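Local coordinates for glycosyltransferase Gtf1 (Streptococcus pneumoniae, PDB 4PQG), which is a glycosyltransferase of the GT-B class that carries an extended antiparallel beta-sheet domain in addition to its Rossmann-like domains, at residues L93-G98 against R146-S151; V121-V126 against Q134-V139. All blocks are in the same frame, centred on the assembly; numbering follows the deposited sequence.

Interaction 1. Residues L93-G98 against R146-S151; sequences LAYFGG and RKDYFS
Tyr95 is the first residue of 93-98 to touch the strand: its CB meets the edge of the Arg146 guanidinium, near its plane, 3.9 Å from NH2, and lies 4.2 Å from Asp148 OD2. Its ring runs out past Phe150, whose CE1 lies over one face of the tyrosine ring, 3.7 Å from Tyr95 CE2; the two rings meet obliquely, planes 54° apart. A tyrosine suits this partly exposed place: the ring packs on a buried phenylalanine while the hydroxyl makes a weak hydrogen bond to Thr153. A further, indirect link runs through solvent: the oxygen of one water lies 2.7 Å from Arg146 NH1, which donates to it, and the same water donates to Tyr95 O.

Phe96 follows, its side chain meeting an ion pair. CE1 lies over a face of the Arg146 guanidinium, 3.9 Å from NH2, with ring and guanidinium planes 31° apart, and CZ is 3.8 Å from Asp148 OD2. The bend of Arg146 at chi3 (101°) turns its guanidinium side-on to the carboxylate: NH2 bonds the syn lone pair of OD2 at 2.8 Å, nearly straight, and NE bonds OD1 at 2.8 Å, more bent. Ser157 bonds OD1 and Arg154 forms a second salt bridge to OD2; this surrounding probably offsets the buried charge and favours the ionised form.

The loop that links helix 89-93 to strand 100-106 packs on strand 143-150 of the antiparallel sheet, and Phe96 also meets the ring of Tyr138 on the adjacent strand 133-140.

Interaction 2. Residues V121-V126 against Q134-V139; sequences VTCYLV and QHAEYV
Thr122 O takes the shortest bond of the pair, from Glu137 N at 2.8 Å, and the CA of Ala136 also comes within 3.2 Å of it in a CA-H...O contact. Thr122 N returns a bond to Glu137 O, closing one hydrogen-bonded pair of an antiparallel ladder. Two residues on, Tyr124 N donates to His135 O at 2.9 Å, but the bond to Tyr124 O comes from Gln134 N, and His135 N is buried without a partner: an irregularity where the chain turns at 134.

On the face bearing Thr122, Tyr124, His135 and Glu137, the ring planes of Tyr124 and His135 are nearly parallel (4°) but laterally displaced, with little overlap. Tyr124 CD2 sits over the imidazole near its rim, 3.4 Å from NE2, and CB also lies over that face in a CH-pi contact. His135 chi1 of 80° swings the imidazole toward Tyr124. The extended Glu137 chain carries CG and the carboxylate alongside Tyr124 CE2, 3.5 Å from CD, carboxylate and ring planes 50° apart; OE2 has a long, weak ion pair with Lys147.

The face bearing Val121, Cys123, Ala136 and Tyr138 is largely apolar: Val121 CG1 packs on Ala136 CB at 4.2 Å, and CG2 approaches the edge of the Tyr138 ring. Cys123 and Ala136, both small, touch Val92 of helix 89-93, consistent with close approach of the helix there; Val121 meets Phe96. Strands 109-114 and 143-150 flank this hairpin within the sheet.

The two contacts lie at the same antiparallel sheet with their centres about 8 Å apart. Strand 133-140 of interaction 2 is followed directly by strand 143-150 of interaction 1 and pairs with it, Arg146 O and Asp148 O lying 2.8 Å from Tyr138 N and 2.9 Å from Ala136 N, probable hydrogen bonds. Along the chain 93-98 comes first, then the hairpin of 121-126 and 134-139, then 146-151. Interaction 2 is therefore local and pairs two strands of the sheet, whereas interaction 1 fastens the loop leading into strand 100-106 onto strand 143-150. Residues 121-126, 134-139 and 146-151 belong to the extended beta-sheet domain.

Interaction 1. Residues L93-G98 against R146-S151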
ATOM      1  N   LEU A  93       3.200  11.228  31.269  1.00 32.20           N
ATOM      2  CA  LEU A  93       2.829  12.272  32.224  1.00 31.54           C
ATOM      3  C   LEU A  93       4.049  13.001  32.813  1.00 31.73           C
ATOM      4  O   LEU A  93       3.919  14.120  33.327  1.00 30.09           O
ATOM      5  CB  LEU A  93       1.929  11.708  33.330  1.00 32.75           C
ATOM      6  CG  LEU A  93       0.582  11.096  32.909  1.00 35.56           C
ATOM      7  CD1 LEU A  93      -0.154  10.466  34.096  1.00 34.23           C
ATOM      8  CD2 LEU A  93      -0.318  12.090  32.163  1.00 34.64           C
ATOM      9  N   ALA A  94       5.227  12.378  32.713  1.00 29.53           N
ATOM     10  CA  ALA A  94       6.487  12.992  33.144  1.00 29.97           C
ATOM     11  C   ALA A  94       6.869  14.202  32.277  1.00 29.88           C
ATOM     12  O   ALA A  94       7.590  15.091  32.723  1.00 28.89           O
ATOM     13  CB  ALA A  94       7.615  11.962  33.138  1.00 29.33           C
ATOM     14  N   TYR A  95       6.397  14.225  31.035  1.00 29.97           N
ATOM     15  CA  TYR A  95       6.637  15.371  30.148  1.00 31.43           C
ATOM     16  C   TYR A  95       5.780  16.582  30.547  1.00 33.23           C
ATOM     17  O   TYR A  95       6.116  17.727  30.242  1.00 32.58           O
ATOM     18  CB  TYR A  95       6.373  14.993  28.691  1.00 29.93           C
ATOM     19  CG  TYR A  95       7.413  14.078  28.067  1.00 30.09           C
ATOM     20  CD1 TYR A  95       8.491  14.600  27.338  1.00 30.15           C
ATOM     21  CD2 TYR A  95       7.318  12.690  28.196  1.00 29.32           C
ATOM     22  CE1 TYR A  95       9.448  13.760  26.768  1.00 30.10           C
ATOM     23  CE2 TYR A  95       8.268  11.843  27.638  1.00 29.21           C
ATOM     24  CZ  TYR A  95       9.330  12.380  26.917  1.00 29.92           C
ATOM     25  OH  TYR A  95      10.263  11.538  26.333  1.00 29.03           O
ATOM     26  N   PHE A  96       4.672  16.323  31.233  1.00 35.36           N
ATOM     27  CA  PHE A  96       3.764  17.386  31.641  1.00 40.24           C
ATOM     28  C   PHE A  96       3.850  17.561  33.159  1.00 42.75           C
ATOM     29  O   PHE A  96       4.372  16.699  33.861  1.00 43.80           O
ATOM     30  CB  PHE A  96       2.342  17.086  31.137  1.00 39.94           C
ATOM     31  CG  PHE A  96       2.296  16.679  29.675  1.00 43.13           C
ATOM     32  CD1 PHE A  96       2.441  17.630  28.654  1.00 42.20           C
ATOM     33  CD2 PHE A  96       2.139  15.338  29.309  1.00 41.98           C
ATOM     34  CE1 PHE A  96       2.406  17.254  27.312  1.00 42.20           C
ATOM     35  CE2 PHE A  96       2.112  14.964  27.965  1.00 42.20           C
ATOM     36  CZ  PHE A  96       2.249  15.920  26.966  1.00 40.31           C
ATOM     37  N   GLY A  97       3.387  18.694  33.667  1.00 46.98           N
ATOM     38  CA  GLY A  97       3.424  18.933  35.116  1.00 49.31           C
ATOM     39  C   GLY A  97       2.647  17.893  35.903  1.00 48.58           C
ATOM     40  O   GLY A  97       1.742  17.259  35.369  1.00 45.60           O
ATOM     41  N   GLY A  98       2.998  17.722  37.176  1.00 53.87           N
ATOM     42  CA  GLY A  98       2.379  16.697  38.021  1.00 54.74           C
ATOM     43  C   GLY A  98       1.017  17.070  38.575  1.00 58.68           C
ATOM     44  O   GLY A  98       0.402  18.047  38.143  1.00 60.44           O
ATOM     45  N   ARG A 146       0.037  21.418  22.554  1.00 19.74           N
ATOM     46  CA  ARG A 146       1.141  20.556  22.128  1.00 19.78           C
ATOM     47  C   ARG A 146       0.661  19.128  21.986  1.00 19.68           C
ATOM     48  O   ARG A 146      -0.177  18.655  22.779  1.00 19.56           O
ATOM     49  CB  ARG A 146       2.316  20.613  23.121  1.00 19.22           C
ATOM     50  CG  ARG A 146       3.629  20.037  22.573  1.00 21.02           C
ATOM     51  CD  ARG A 146       4.783  20.240  23.564  1.00 21.68           C
ATOM     52  NE  ARG A 146       5.115  19.055  24.355  1.00 20.92           N
ATOM     53  CZ  ARG A 146       5.775  19.064  25.517  1.00 23.06           C
ATOM     54  NH1 ARG A 146       6.171  20.204  26.088  1.00 21.55           N
ATOM     55  NH2 ARG A 146       6.040  17.919  26.124  1.00 24.23           N
ATOM     56  N   LYS A 147       1.178  18.460  20.958  1.00 19.38           N
ATOM     57  CA  LYS A 147       1.043  17.022  20.788  1.00 19.37           C
ATOM     58  C   LYS A 147       2.414  16.385  20.717  1.00 19.08           C
ATOM     59  O   LYS A 147       3.270  16.817  19.926  1.00 18.29           O
ATOM     60  CB  LYS A 147       0.298  16.673  19.496  1.00 20.23           C
ATOM     61  CG  LYS A 147      -1.173  17.004  19.475  1.00 22.70           C
ATOM     62  CD  LYS A 147      -1.862  16.317  18.300  1.00 23.33           C
ATOM     63  CE  LYS A 147      -3.210  16.965  17.995  1.00 25.12           C
ATOM     64  NZ  LYS A 147      -3.870  16.419  16.762  1.00 26.12           N
ATOM     65  N   ASP A 148       2.619  15.344  21.521  1.00 18.09           N
ATOM     66  CA  ASP A 148       3.861  14.589  21.498  1.00 18.07           C
ATOM     67  C   ASP A 148       3.583  13.209  20.917  1.00 17.84           C
ATOM     68  O   ASP A 148       2.493  12.664  21.116  1.00 17.26           O
ATOM     69  CB  ASP A 148       4.415  14.416  22.908  1.00 17.66           C
ATOM     70  CG  ASP A 148       4.995  15.697  23.494  1.00 18.92           C
ATOM     71  OD1 ASP A 148       5.183  16.702  22.774  1.00 18.77           O
ATOM     72  OD2 ASP A 148       5.287  15.674  24.698  1.00 18.25           O
ATOM     73  N   TYR A 149       4.579  12.665  20.212  1.00 17.21           N
ATOM     74  CA  TYR A 149       4.505  11.371  19.541  1.00 17.33           C
ATOM     75  C   TYR A 149       5.649  10.469  20.022  1.00 17.64           C
ATOM     76  O   TYR A 149       6.791  10.915  20.059  1.00 16.63           O
ATOM     77  CB  TYR A 149       4.583  11.586  18.031  1.00 16.37           C
ATOM     78  CG  TYR A 149       3.400  12.378  17.516  1.00 16.55           C
ATOM     79  CD1 TYR A 149       2.225  11.731  17.123  1.00 16.68           C
ATOM     80  CD2 TYR A 149       3.428  13.780  17.478  1.00 16.71           C
ATOM     81  CE1 TYR A 149       1.114  12.463  16.700  1.00 16.61           C
ATOM     82  CE2 TYR A 149       2.326  14.512  17.042  1.00 16.55           C
ATOM     83  CZ  TYR A 149       1.177  13.839  16.658  1.00 16.89           C
ATOM     84  OH  TYR A 149       0.095  14.547  16.205  1.00 16.70           O
ATOM     85  N   PHE A 150       5.343   9.207  20.353  1.00 18.14           N
ATOM     86  CA  PHE A 150       6.277   8.319  21.077  1.00 18.68           C
ATOM     87  C   PHE A 150       6.533   6.969  20.404  1.00 19.90           C
ATOM     88  O   PHE A 150       5.603   6.344  19.853  1.00 19.80           O
ATOM     89  CB  PHE A 150       5.762   8.040  22.506  1.00 19.39           C
ATOM     90  CG  PHE A 150       5.416   9.276  23.293  1.00 19.84           C
ATOM     91  CD1 PHE A 150       6.404  10.002  23.966  1.00 20.31           C
ATOM     92  CD2 PHE A 150       4.098   9.704  23.387  1.00 20.12           C
ATOM     93  CE1 PHE A 150       6.081  11.136  24.701  1.00 19.85           C
ATOM     94  CE2 PHE A 150       3.769  10.841  24.112  1.00 20.76           C
ATOM     95  CZ  PHE A 150       4.762  11.558  24.772  1.00 20.48           C
ATOM     96  N   SER A 151       7.794   6.525  20.447  1.00 20.05           N
ATOM     97  CA  SER A 151       8.179   5.128  20.127  1.00 19.91           C
ATOM     98  C   SER A 151       8.751   4.571  21.434  1.00 20.11           C
ATOM     99  O   SER A 151       7.983   4.291  22.345  1.00 20.64           O
ATOM    100  CB  SER A 151       9.172   5.036  18.961  1.00 19.80           C
ATOM    101  OG  SER A 151      10.308   5.876  19.153  1.00 20.97           O
TER
HETATM  102  O   HOH W   1       6.991  19.269  28.468  1.00 37.97           O

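Interaction 2. Residues V121-V126 against Q134-V139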
ATOM      1  N   VAL A 121      -4.375  16.161  29.943  1.00 28.71           N
ATOM      2  CA  VAL A 121      -3.614  15.435  28.938  1.00 27.29           C
ATOM      3  C   VAL A 121      -4.498  14.314  28.412  1.00 27.39           C
ATOM      4  O   VAL A 121      -5.089  13.562  29.200  1.00 27.07           O
ATOM      5  CB  VAL A 121      -2.323  14.826  29.536  1.00 27.64           C
ATOM      6  CG1 VAL A 121      -1.553  14.043  28.487  1.00 28.00           C
ATOM      7  CG2 VAL A 121      -1.439  15.911  30.133  1.00 29.49           C
ATOM      8  N   THR A 122      -4.613  14.213  27.089  1.00 26.26           N
ATOM      9  CA  THR A 122      -5.291  13.073  26.480  1.00 24.33           C
ATOM     10  C   THR A 122      -4.247  12.139  25.879  1.00 25.01           C
ATOM     11  O   THR A 122      -3.452  12.544  25.016  1.00 23.71           O
ATOM     12  CB  THR A 122      -6.322  13.523  25.428  1.00 25.92           C
ATOM     13  OG1 THR A 122      -7.171  14.527  25.999  1.00 24.32           O
ATOM     14  CG2 THR A 122      -7.168  12.341  24.943  1.00 24.17           C
ATOM     15  N   CYS A 123      -4.227  10.901  26.369  1.00 24.38           N
ATOM     16  CA  CYS A 123      -3.352   9.871  25.840  1.00 24.77           C
ATOM     17  C   CYS A 123      -4.096   8.978  24.864  1.00 25.43           C
ATOM     18  O   CYS A 123      -5.240   8.557  25.118  1.00 24.64           O
ATOM     19  CB  CYS A 123      -2.760   9.009  26.956  1.00 26.00           C
ATOM     20  SG  CYS A 123      -1.709   9.895  28.136  1.00 27.40           S
ATOM     21  N   TYR A 124      -3.430   8.685  23.755  1.00 24.96           N
ATOM     22  CA  TYR A 124      -3.953   7.772  22.757  1.00 24.43           C
ATOM     23  C   TYR A 124      -3.167   6.479  22.822  1.00 24.73           C
ATOM     24  O   TYR A 124      -2.006   6.401  22.411  1.00 24.70           O
ATOM     25  CB  TYR A 124      -3.945   8.416  21.363  1.00 25.97           C
ATOM     26  CG  TYR A 124      -4.931   9.565  21.267  1.00 27.24           C
ATOM     27  CD1 TYR A 124      -6.222   9.367  20.774  1.00 27.97           C
ATOM     28  CD2 TYR A 124      -4.589  10.844  21.724  1.00 27.48           C
ATOM     29  CE1 TYR A 124      -7.133  10.420  20.704  1.00 28.07           C
ATOM     30  CE2 TYR A 124      -5.494  11.895  21.669  1.00 28.54           C
ATOM     31  CZ  TYR A 124      -6.760  11.680  21.161  1.00 29.46           C
ATOM     32  OH  TYR A 124      -7.645  12.732  21.096  1.00 32.26           O
ATOM     33  N   LEU A 125      -3.816   5.463  23.376  1.00 24.16           N
ATOM     34  CA  LEU A 125      -3.192   4.182  23.669  1.00 24.64           C
ATOM     35  C   LEU A 125      -3.052   3.326  22.430  1.00 24.30           C
ATOM     36  O   LEU A 125      -3.912   3.378  21.545  1.00 25.06           O
ATOM     37  CB  LEU A 125      -4.016   3.427  24.728  1.00 24.26           C
ATOM     38  CG  LEU A 125      -4.161   4.138  26.075  1.00 24.99           C
ATOM     39  CD1 LEU A 125      -5.467   3.735  26.745  1.00 26.91           C
ATOM     40  CD2 LEU A 125      -2.960   3.861  26.967  1.00 25.60           C
ATOM     41  N   VAL A 126      -1.971   2.545  22.372  1.00 23.69           N
ATOM     42  CA  VAL A 126      -1.760   1.590  21.290  1.00 26.33           C
ATOM     43  C   VAL A 126      -2.870   0.545  21.381  1.00 29.16           C
ATOM     44  O   VAL A 126      -3.487   0.198  20.378  1.00 28.28           O
ATOM     45  CB  VAL A 126      -0.378   0.888  21.392  1.00 24.89           C
ATOM     46  CG1 VAL A 126      -0.164  -0.117  20.263  1.00 24.96           C
ATOM     47  CG2 VAL A 126       0.747   1.905  21.367  1.00 24.74           C
ATOM     48  N   GLN A 134       0.863   6.002  22.171  1.00 21.87           N
ATOM     49  CA  GLN A 134       1.357   6.277  20.818  1.00 22.52           C
ATOM     50  C   GLN A 134       1.579   7.783  20.671  1.00 20.86           C
ATOM     51  O   GLN A 134       2.597   8.206  20.141  1.00 19.31           O
ATOM     52  CB  GLN A 134       0.362   5.725  19.767  1.00 23.07           C
ATOM     53  CG  GLN A 134       0.717   5.937  18.297  1.00 24.74           C
ATOM     54  CD  GLN A 134       0.257   7.295  17.764  1.00 25.72           C
ATOM     55  OE1 GLN A 134      -0.810   7.801  18.154  1.00 26.63           O
ATOM     56  NE2 GLN A 134       1.053   7.892  16.865  1.00 21.38           N
ATOM     57  N   HIS A 135       0.618   8.574  21.141  1.00 20.84           N
ATOM     58  CA  HIS A 135       0.758  10.034  21.197  1.00 20.82           C
ATOM     59  C   HIS A 135      -0.132  10.628  22.256  1.00 20.30           C
ATOM     60  O   HIS A 135      -1.054   9.964  22.729  1.00 19.92           O
ATOM     61  CB  HIS A 135       0.551  10.679  19.820  1.00 22.30           C
ATOM     62  CG  HIS A 135      -0.887  10.839  19.404  1.00 24.63           C
ATOM     63  ND1 HIS A 135      -1.580   9.854  18.814  1.00 26.50           N
ATOM     64  CD2 HIS A 135      -1.735  11.945  19.447  1.00 27.44           C
ATOM     65  CE1 HIS A 135      -2.813  10.289  18.511  1.00 26.33           C
ATOM     66  NE2 HIS A 135      -2.906  11.574  18.889  1.00 27.39           N
ATOM     67  N   ALA A 136       0.153  11.871  22.646  1.00 19.56           N
ATOM     68  CA  ALA A 136      -0.546  12.559  23.743  1.00 19.77           C
ATOM     69  C   ALA A 136      -0.773  14.006  23.375  1.00 19.96           C
ATOM     70  O   ALA A 136       0.045  14.605  22.662  1.00 19.64           O
ATOM     71  CB  ALA A 136       0.261  12.482  25.028  1.00 19.58           C
ATOM     72  N   GLU A 137      -1.872  14.561  23.875  1.00 19.81           N
ATOM     73  CA  GLU A 137      -2.290  15.928  23.595  1.00 21.55           C
ATOM     74  C   GLU A 137      -2.393  16.741  24.885  1.00 21.87           C
ATOM     75  O   GLU A 137      -3.025  16.296  25.849  1.00 21.47           O
ATOM     76  CB  GLU A 137      -3.637  15.917  22.850  1.00 23.34           C
ATOM     77  CG  GLU A 137      -3.579  15.039  21.598  1.00 26.59           C
ATOM     78  CD  GLU A 137      -4.771  15.180  20.679  1.00 29.03           C
ATOM     79  OE1 GLU A 137      -5.775  15.776  21.104  1.00 31.11           O
ATOM     80  OE2 GLU A 137      -4.699  14.659  19.533  1.00 31.23           O
ATOM     81  N   TYR A 138      -1.771  17.920  24.902  1.00 22.61           N
ATOM     82  CA  TYR A 138      -1.811  18.805  26.075  1.00 25.05           C
ATOM     83  C   TYR A 138      -2.706  19.993  25.835  1.00 24.82           C
ATOM     84  O   TYR A 138      -2.489  20.768  24.904  1.00 23.72           O
ATOM     85  CB  TYR A 138      -0.427  19.320  26.453  1.00 27.75           C
ATOM     86  CG  TYR A 138      -0.397  20.178  27.716  1.00 31.15           C
ATOM     87  CD1 TYR A 138      -0.360  19.586  28.993  1.00 34.11           C
ATOM     88  CD2 TYR A 138      -0.378  21.583  27.640  1.00 32.92           C
ATOM     89  CE1 TYR A 138      -0.309  20.369  30.147  1.00 35.47           C
ATOM     90  CE2 TYR A 138      -0.334  22.376  28.785  1.00 32.44           C
ATOM     91  CZ  TYR A 138      -0.299  21.768  30.031  1.00 36.76           C
ATOM     92  OH  TYR A 138      -0.249  22.550  31.163  1.00 39.33           O
ATOM     93  N   VAL A 139      -3.682  20.152  26.718  1.00 24.99           N
ATOM     94  CA  VAL A 139      -4.726  21.154  26.534  1.00 26.92           C
ATOM     95  C   VAL A 139      -4.736  22.097  27.732  1.00 30.28           C
ATOM     96  O   VAL A 139      -4.684  21.651  28.885  1.00 31.67           O
ATOM     97  CB  VAL A 139      -6.112  20.486  26.333  1.00 26.55           C
ATOM     98  CG1 VAL A 139      -7.184  21.527  26.081  1.00 27.29           C
ATOM     99  CG2 VAL A 139      -6.084  19.488  25.180  1.00 24.74           C
TER